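Local coordinates for protection of telomeres protein 1 (Schizosaccharomyces pombe, PDB 4HIK), which binds single-stranded telomeric DNA, protects the 3' overhang of the chromosome end, and regulates telomerase and telomere length, at residues Tyr40-Leu45 against Gly63-Arg68; Lys92-Lys97 against Leu104-His109. The protein carries 1 engineered substitution. One frame throughout, in Å; residues are numbered along the deposited sequence.

Overall arrangement
Both contacts belong to the OB-fold domain Pot1pC and meet in one sheet, where strands 67-71 and 104-108 run side by side. Interaction 2 is a buried antiparallel hairpin, tied by regular backbone bonds, with mostly apolar side chains toward the interior and DNA-binding groups on the other face. Interaction 1 is only partly buried: a loop packs on the irregular lead-in to strand 67-71, using a single direct backbone bond, a bridging water, one ring and charged side chains at the rim. The two join through a salt bridge from R68 NE to E105 OE2 (2.8 Å), both of these residues also bonding bases of the bound strand.

Interaction 1 (Tyr40-Leu45 against Gly63-Arg68); sequences YTENEL and GRFSIR. With nucleotides of chain B.
Residues 40-45 pack on residues 63-68 as a partly buried loop-to-loop contact of this OB-fold, where the connection leaving strand 33-38 meets the chain about to enter strand 67-71. One direct backbone bond pins it: N43 N donates to R64 O over 3.1 Å, nearly straight at 165°. A water bridges further along, 2.8 Å from T41 O and 2.7 Å from F65 O, linking the two carbonyls where the backbones do not pair.

F65 supplies the apolar part. With CG beside its own backbone N (chi1 -82°), its ring lies along residues 40-42: E42 CB sits over one face, offset toward the rim, a CH-pi contact 4.1 Å from the ring centroid, while Y40 C meets the edge in plane. A flat aromatic suits this place because it can cover both backbone and methylene groups.

R64 and E42 lie side by side and point the same way, the E42 carboxylate bent back until OE2 is 3.7 Å from R64 CB. The carboxylate and guanidinium planes stand 81° apart, and the two groups form no salt bridge; the arginine instead runs out extended past E44 O, and its NH1 bonds the carbonyl of F46. Replacing R64 by alanine is likely to leave that carbonyl without this donor and to remove a positive charge from beside the E42 and E44 carboxylates. N43 closes an Asx turn, its OD1 accepting from L45 N at 2.9 Å, and its ND2 reaches the carbonyls of L8 and I11.

At the strand end of 63-68, the R68 guanidinium lies with one face over the DA5 base of chain B, and NH2 donates to DT4 O2 of chain B at 2.7 Å. Helix 131-137 packs against Y40 and T41, while strand 104-108 touches N43, L45 and I67 through L104.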
loop_
_atom_site.group_PDB
_atom_site.type_symbol
_atom_site.label_atom_id
_atom_site.label_comp_id
_atom_site.label_asym_id
_atom_site.label_seq_id
_atom_site.Cartn_x
_atom_site.Cartn_y
_atom_site.Cartn_z
ATOM N N TYR A 40 -6.022 -2.256 -7.425
ATOM C CA TYR A 40 -6.423 -2.157 -8.831
ATOM C C TYR A 40 -7.550 -1.152 -9.072
ATOM O O TYR A 40 -8.393 -1.333 -9.956
ATOM C CB TYR A 40 -6.721 -3.540 -9.414
ATOM C CG TYR A 40 -5.502 -4.430 -9.344
ATOM C CD1 TYR A 40 -4.519 -4.370 -10.325
ATOM C CD2 TYR A 40 -5.307 -5.284 -8.268
ATOM C CE1 TYR A 40 -3.389 -5.162 -10.246
ATOM C CE2 TYR A 40 -4.185 -6.075 -8.184
ATOM C CZ TYR A 40 -3.233 -6.007 -9.174
ATOM O OH TYR A 40 -2.113 -6.798 -9.092
ATOM N N THR A 41 -7.536 -0.084 -8.283
ATOM C CA THR A 41 -8.340 1.099 -8.557
ATOM C C THR A 41 -7.414 2.296 -8.722
ATOM O O THR A 41 -6.372 2.389 -8.078
ATOM C CB THR A 41 -9.407 1.375 -7.468
ATOM O OG1 THR A 41 -8.780 1.807 -6.252
ATOM C CG2 THR A 41 -10.232 0.127 -7.217
ATOM N N GLU A 42 -7.796 3.207 -9.609
ATOM C CA GLU A 42 -6.940 4.324 -9.969
ATOM C C GLU A 42 -7.135 5.526 -9.046
ATOM O O GLU A 42 -8.241 5.801 -8.572
ATOM C CB GLU A 42 -7.240 4.737 -11.419
ATOM C CG GLU A 42 -6.241 5.717 -12.018
ATOM C CD GLU A 42 -6.666 7.165 -11.889
ATOM O OE1 GLU A 42 -7.835 7.430 -11.528
ATOM O OE2 GLU A 42 -5.828 8.044 -12.167
ATOM N N ASN A 43 -6.054 6.246 -8.797
ATOM C CA ASN A 43 -6.125 7.491 -8.040
ATOM C C ASN A 43 -5.261 8.530 -8.737
ATOM O O ASN A 43 -4.094 8.284 -9.022
ATOM C CB ASN A 43 -5.664 7.262 -6.596
ATOM C CG ASN A 43 -5.924 8.462 -5.681
ATOM O OD1 ASN A 43 -5.532 9.591 -5.977
ATOM N ND2 ASN A 43 -6.560 8.201 -4.539
ATOM N N GLU A 44 -5.837 9.693 -9.031
ATOM C CA GLU A 44 -5.111 10.715 -9.788
ATOM C C GLU A 44 -3.828 11.182 -9.112
ATOM O O GLU A 44 -2.965 11.771 -9.762
ATOM C CB GLU A 44 -6.016 11.916 -10.058
ATOM C CG GLU A 44 -7.181 11.609 -10.964
ATOM C CD GLU A 44 -6.758 11.487 -12.413
ATOM O OE1 GLU A 44 -6.819 12.504 -13.138
ATOM O OE2 GLU A 44 -6.355 10.381 -12.823
ATOM N N LEU A 45 -3.708 10.930 -7.807
ATOM C CA LEU A 45 -2.541 11.356 -7.051
ATOM C C LEU A 45 -1.462 10.276 -6.940
ATOM O O LEU A 45 -0.420 10.504 -6.333
ATOM C CB LEU A 45 -2.947 11.827 -5.653
ATOM C CG LEU A 45 -3.871 13.049 -5.679
ATOM C CD1 LEU A 45 -4.239 13.459 -4.261
ATOM C CD2 LEU A 45 -3.177 14.178 -6.415
ATOM N N GLY A 63 0.515 2.756 -14.850
ATOM C CA GLY A 63 -0.298 3.940 -14.639
ATOM C C GLY A 63 -0.480 4.213 -13.157
ATOM O O GLY A 63 0.328 3.784 -12.332
ATOM N N ARG A 64 -1.560 4.904 -12.814
ATOM C CA ARG A 64 -1.706 5.455 -11.469
ATOM C C ARG A 64 -2.488 4.513 -10.549
ATOM O O ARG A 64 -3.584 4.839 -10.102
ATOM C CB ARG A 64 -2.408 6.805 -11.565
ATOM C CG ARG A 64 -1.662 7.831 -12.407
ATOM C CD ARG A 64 -2.299 9.208 -12.219
ATOM N NE ARG A 64 -1.793 10.196 -13.172
ATOM C CZ ARG A 64 -0.790 11.035 -12.933
ATOM N NH1 ARG A 64 -0.152 11.019 -11.768
ATOM N NH2 ARG A 64 -0.419 11.900 -13.866
ATOM N N PHE A 65 -1.910 3.350 -10.251
ATOM C CA PHE A 65 -2.666 2.281 -9.602
ATOM C C PHE A 65 -2.064 1.781 -8.288
ATOM O O PHE A 65 -2.638 0.914 -7.630
ATOM C CB PHE A 65 -2.842 1.091 -10.555
ATOM C CG PHE A 65 -3.971 1.260 -11.515
ATOM C CD1 PHE A 65 -3.787 1.943 -12.706
ATOM C CD2 PHE A 65 -5.227 0.761 -11.217
ATOM C CE1 PHE A 65 -4.836 2.114 -13.586
ATOM C CE2 PHE A 65 -6.285 0.935 -12.096
ATOM C CZ PHE A 65 -6.084 1.610 -13.283
ATOM N N SER A 66 -0.916 2.322 -7.902
ATOM C CA SER A 66 -0.276 1.864 -6.673
ATOM C C SER A 66 0.136 3.014 -5.773
ATOM O O SER A 66 0.360 4.130 -6.239
ATOM C CB SER A 66 0.953 1.018 -7.019
ATOM O OG SER A 66 0.565 -0.101 -7.792
ATOM N N ILE A 67 0.243 2.735 -4.480
ATOM C CA ILE A 67 0.666 3.751 -3.532
ATOM C C ILE A 67 1.809 3.222 -2.692
ATOM O O ILE A 67 1.824 2.048 -2.298
ATOM C CB ILE A 67 -0.497 4.211 -2.619
ATOM C CG1 ILE A 67 -0.064 5.411 -1.774
ATOM C CG2 ILE A 67 -0.977 3.063 -1.740
ATOM C CD1 ILE A 67 -1.209 6.077 -1.009
ATOM N N ARG A 68 2.777 4.094 -2.446
ATOM C CA ARG A 68 3.881 3.778 -1.560
ATOM C C ARG A 68 3.485 3.957 -0.098
ATOM O O ARG A 68 2.841 4.941 0.274
ATOM C CB ARG A 68 5.088 4.652 -1.896
ATOM C CG ARG A 68 6.308 4.339 -1.028
ATOM C CD ARG A 68 7.588 4.823 -1.696
ATOM N NE ARG A 68 7.569 6.262 -1.912
ATOM C CZ ARG A 68 8.136 6.875 -2.945
ATOM N NH1 ARG A 68 8.766 6.178 -3.882
ATOM N NH2 ARG A 68 8.060 8.189 -3.044
ATOM P P DA B 5 12.147 8.116 -9.468
ATOM O OP1 DA B 5 13.560 7.998 -9.904
ATOM O OP2 DA B 5 11.266 9.181 -10.000
ATOM O "O5'" DA B 5 11.428 6.727 -9.759
ATOM C "C5'" DA B 5 11.933 5.529 -9.210
ATOM C "C4'" DA B 5 10.875 4.445 -9.305
ATOM O "O4'" DA B 5 9.792 4.690 -8.361
ATOM C "C3'" DA B 5 10.199 4.336 -10.660
ATOM O "O3'" DA B 5 9.848 2.973 -10.899
ATOM C "C2'" DA B 5 8.981 5.255 -10.494
ATOM C "C1'" DA B 5 8.583 5.021 -9.040
ATOM N N9 DA B 5 8.074 6.190 -8.328
ATOM C C8 DA B 5 8.490 7.486 -8.446
ATOM N N7 DA B 5 7.859 8.315 -7.638
ATOM C C5 DA B 5 6.974 7.505 -6.938
ATOM C C6 DA B 5 6.021 7.773 -5.933
ATOM N N6 DA B 5 5.802 8.990 -5.439
ATOM N N1 DA B 5 5.301 6.741 -5.453
ATOM C C2 DA B 5 5.517 5.518 -5.949
ATOM N N3 DA B 5 6.383 5.143 -6.893
ATOM C C4 DA B 5 7.088 6.193 -7.351
ATOM P P DT B 4 16.022 10.884 -4.464
ATOM O OP1 DT B 4 17.202 10.362 -5.198
ATOM O OP2 DT B 4 15.856 12.345 -4.312
ATOM O "O5'" DT B 4 14.690 10.305 -5.130
ATOM C "C5'" DT B 4 14.484 8.896 -5.135
ATOM C "C4'" DT B 4 13.138 8.589 -5.766
ATOM O "O4'" DT B 4 12.104 9.199 -4.951
ATOM C "C3'" DT B 4 12.928 9.136 -7.179
ATOM O "O3'" DT B 4 12.123 8.205 -7.862
ATOM C "C2'" DT B 4 12.149 10.421 -6.914
ATOM C "C1'" DT B 4 11.243 9.939 -5.785
ATOM N N1 DT B 4 10.596 10.991 -4.941
ATOM C C2 DT B 4 9.252 10.853 -4.653
ATOM O O2 DT B 4 8.581 9.929 -5.072
ATOM N N3 DT B 4 8.725 11.843 -3.867
ATOM C C4 DT B 4 9.412 12.923 -3.342
ATOM O O4 DT B 4 8.862 13.764 -2.643
ATOM C C5 DT B 4 10.816 13.000 -3.672
ATOM C C7 DT B 4 11.645 14.141 -3.154
ATOM C C6 DT B 4 11.340 12.037 -4.444
HETATM O O HOH W 1 -4.959 0.789 -6.296
#

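Interaction 2 (Lys92-Lys97 against Leu104-His109); sequences KNVRTK and LECILH. With nucleotides of chain B.
Strands 94-98 and 104-108 form an antiparallel beta hairpin of the OB-fold, and residues 92-97 and 104-109 are its paired arms. Backbone bonds hold it at two hydrogen-bonded pairs, R95 with I107 and K97 with E105, each bonded in both directions; I107 N reaches R95 O at 2.8 Å. Between them T96 and C106 make a non-hydrogen-bonded pair, drawn to 4.5 Å between CA atoms. Near the start, N93 and V94 face C17 in a G1 beta bulge as the chain turns a corner between strands 88-92 and 94-98.

Apolar packing fills the inner side. V94, branched and compact, sets CG1 against L108 CD1 at 3.6 Å, and its CG2 meets the C106 sulfur in one of two modelled conformers of that cysteine. M91 and strand 67-71 cover C106 and L108 as well.

On the face of K97, E105 and I107, polar side chains bind the DNA. The K97 chain bends at chi3 (-66°) and lays CD against I107 CG1, so an aliphatic stem carries the ammonium to O6 of DG2 of chain B. Just beyond the strand, H109 ND1 donates to O6 of DG1 of chain B. E105, extended beyond CG, presents its carboxylate to the guanine's Watson-Crick edge: DG2 N1 of chain B donates to OE1 at 2.8 Å, and its N2 to OE2 at 2.8 Å, both at 170°.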
loop_
_atom_site.group_PDB
_atom_site.type_symbol
_atom_site.label_atom_id
_atom_site.label_comp_id
_atom_site.label_asym_id
_atom_site.label_seq_id
_atom_site.Cartn_x
_atom_site.Cartn_y
_atom_site.Cartn_z
ATOM N N LYS A 92 -5.146 -0.705 8.607
ATOM C CA LYS A 92 -6.186 -0.008 9.349
ATOM C C LYS A 92 -5.669 1.257 10.015
ATOM O O LYS A 92 -4.629 1.250 10.682
ATOM C CB LYS A 92 -6.806 -0.936 10.399
ATOM C CG LYS A 92 -7.469 -2.158 9.810
ATOM C CD LYS A 92 -8.089 -3.032 10.896
ATOM C CE LYS A 92 -8.537 -4.371 10.330
ATOM N NZ LYS A 92 -9.014 -5.306 11.393
ATOM N N ASN A 93 -6.409 2.342 9.807
ATOM C CA ASN A 93 -6.142 3.615 10.452
ATOM C C ASN A 93 -4.773 4.197 10.135
ATOM O O ASN A 93 -4.162 4.863 10.971
ATOM C CB ASN A 93 -6.355 3.487 11.964
ATOM C CG ASN A 93 -7.777 3.102 12.304
ATOM O OD1 ASN A 93 -8.724 3.656 11.742
ATOM N ND2 ASN A 93 -7.938 2.135 13.202
ATOM N N VAL A 94 -4.300 3.959 8.916
ATOM C CA VAL A 94 -3.027 4.520 8.481
ATOM C C VAL A 94 -3.249 5.965 8.025
ATOM O O VAL A 94 -4.386 6.383 7.792
ATOM C CB VAL A 94 -2.382 3.660 7.367
ATOM C CG1 VAL A 94 -2.125 2.236 7.875
ATOM C CG2 VAL A 94 -3.263 3.633 6.120
ATOM N N ARG A 95 -2.174 6.739 7.935
ATOM C CA ARG A 95 -2.290 8.147 7.563
ATOM C C ARG A 95 -1.839 8.357 6.127
ATOM O O ARG A 95 -0.974 7.637 5.627
ATOM C CB ARG A 95 -1.465 9.029 8.507
ATOM C CG ARG A 95 -2.116 9.296 9.872
ATOM C CD ARG A 95 -3.259 10.329 9.792
ATOM N NE ARG A 95 -2.822 11.648 9.323
ATOM C CZ ARG A 95 -3.622 12.711 9.205
ATOM N NH1 ARG A 95 -4.904 12.616 9.530
ATOM N NH2 ARG A 95 -3.144 13.874 8.763
ATOM N N THR A 96 -2.435 9.333 5.454
ATOM C CA THR A 96 -1.972 9.690 4.116
ATOM C C THR A 96 -1.368 11.096 4.092
ATOM O O THR A 96 -1.694 11.950 4.931
ATOM C CB THR A 96 -3.121 9.638 3.108
ATOM O OG1 THR A 96 -4.085 10.620 3.480
ATOM C CG2 THR A 96 -3.790 8.261 3.113
ATOM N N LYS A 97 -0.492 11.339 3.121
ATOM C CA LYS A 97 0.117 12.655 2.945
ATOM C C LYS A 97 0.398 12.866 1.471
ATOM O O LYS A 97 0.236 11.949 0.669
ATOM C CB LYS A 97 1.415 12.784 3.752
ATOM C CG LYS A 97 2.495 11.794 3.330
ATOM C CD LYS A 97 3.807 12.038 4.067
ATOM C CE LYS A 97 4.413 13.382 3.689
ATOM N NZ LYS A 97 5.780 13.535 4.261
ATOM N N LEU A 104 0.474 11.074 -3.619
ATOM C CA LEU A 104 -0.039 10.498 -2.383
ATOM C C LEU A 104 0.958 9.499 -1.828
ATOM O O LEU A 104 1.650 8.807 -2.576
ATOM C CB LEU A 104 -1.369 9.784 -2.633
ATOM C CG LEU A 104 -2.657 10.487 -2.218
ATOM C CD1 LEU A 104 -3.877 9.680 -2.679
ATOM C CD2 LEU A 104 -2.674 10.694 -0.709
ATOM N N GLU A 105 1.032 9.438 -0.507
ATOM C CA GLU A 105 1.826 8.420 0.158
ATOM C C GLU A 105 1.104 8.048 1.436
ATOM O O GLU A 105 0.396 8.870 2.019
ATOM C CB GLU A 105 3.221 8.960 0.488
ATOM C CG GLU A 105 4.262 7.897 0.810
ATOM C CD GLU A 105 5.673 8.466 0.807
ATOM O OE1 GLU A 105 5.871 9.543 1.412
ATOM O OE2 GLU A 105 6.573 7.843 0.194
ATOM N N CYS A 106 1.290 6.802 1.856
ATOM C CA CYS A 106 0.739 6.295 3.097
ATOM C C CYS A 106 1.861 6.185 4.139
ATOM O O CYS A 106 2.952 5.734 3.821
ATOM C CB CYS A 106 0.127 4.925 2.804
ATOM S SG CYS A 106 -0.372 3.980 4.215
ATOM N N ILE A 107 1.591 6.602 5.375
ATOM C CA ILE A 107 2.610 6.562 6.419
ATOM C C ILE A 107 2.110 5.856 7.669
ATOM O O ILE A 107 0.982 6.070 8.111
ATOM C CB ILE A 107 3.068 7.981 6.835
ATOM C CG1 ILE A 107 3.427 8.831 5.612
ATOM C CG2 ILE A 107 4.267 7.878 7.782
ATOM C CD1 ILE A 107 4.696 8.394 4.930
ATOM N N LEU A 108 2.952 4.994 8.227
ATOM C CA LEU A 108 2.708 4.442 9.555
ATOM C C LEU A 108 3.821 4.890 10.492
ATOM O O LEU A 108 4.913 4.310 10.511
ATOM C CB LEU A 108 2.630 2.910 9.518
ATOM C CG LEU A 108 1.381 2.321 8.853
ATOM C CD1 LEU A 108 1.441 2.484 7.347
ATOM C CD2 LEU A 108 1.246 0.842 9.200
ATOM N N HIS A 109 3.546 5.957 11.238
ATOM C CA HIS A 109 4.454 6.455 12.253
ATOM C C HIS A 109 4.413 5.561 13.481
ATOM O O HIS A 109 3.379 4.971 13.793
ATOM C CB HIS A 109 4.044 7.871 12.681
ATOM C CG HIS A 109 4.284 8.910 11.630
ATOM N ND1 HIS A 109 5.549 9.336 11.285
ATOM C CD2 HIS A 109 3.426 9.602 10.851
ATOM C CE1 HIS A 109 5.458 10.245 10.331
ATOM N NE2 HIS A 109 4.183 10.428 10.047
ATOM P P DG B 2 14.647 13.175 8.140
ATOM O OP1 DG B 2 15.243 12.305 9.180
ATOM O OP2 DG B 2 15.311 14.442 7.761
ATOM O "O5'" DG B 2 14.468 12.277 6.830
ATOM C "C5'" DG B 2 15.415 11.245 6.575
ATOM C "C4'" DG B 2 15.063 10.472 5.314
ATOM O "O4'" DG B 2 13.838 9.735 5.531
ATOM C "C3'" DG B 2 14.803 11.309 4.066
ATOM O "O3'" DG B 2 16.036 11.532 3.397
ATOM C "C2'" DG B 2 13.893 10.402 3.242
ATOM C "C1'" DG B 2 13.121 9.645 4.314
ATOM N N9 DG B 2 11.780 10.148 4.583
ATOM C C8 DG B 2 11.396 10.968 5.616
ATOM N N7 DG B 2 10.121 11.244 5.610
ATOM C C5 DG B 2 9.636 10.559 4.500
ATOM C C6 DG B 2 8.327 10.472 3.989
ATOM O O6 DG B 2 7.304 11.002 4.428
ATOM N N1 DG B 2 8.270 9.674 2.848
ATOM C C2 DG B 2 9.346 9.037 2.280
ATOM N N2 DG B 2 9.100 8.310 1.180
ATOM N N3 DG B 2 10.583 9.109 2.751
ATOM C C4 DG B 2 10.645 9.881 3.860
ATOM O "O5'" DG B 1 11.257 13.812 11.917
ATOM C "C5'" DG B 1 12.674 13.706 11.824
ATOM C "C4'" DG B 1 13.084 12.603 10.862
ATOM O "O4'" DG B 1 12.732 11.304 11.409
ATOM C "C3'" DG B 1 12.418 12.658 9.489
ATOM O "O3'" DG B 1 13.137 13.519 8.577
ATOM C "C2'" DG B 1 12.388 11.194 9.053
ATOM C "C1'" DG B 1 12.248 10.453 10.384
ATOM N N9 DG B 1 10.893 10.041 10.752
ATOM C C8 DG B 1 9.682 10.538 10.333
ATOM N N7 DG B 1 8.655 9.932 10.877
ATOM C C5 DG B 1 9.221 8.974 11.705
ATOM C C6 DG B 1 8.626 8.010 12.557
ATOM O O6 DG B 1 7.426 7.792 12.770
ATOM N N1 DG B 1 9.583 7.251 13.213
ATOM C C2 DG B 1 10.942 7.391 13.074
ATOM N N2 DG B 1 11.718 6.566 13.792
ATOM N N3 DG B 1 11.509 8.287 12.285
ATOM C C4 DG B 1 10.594 9.038 11.640
#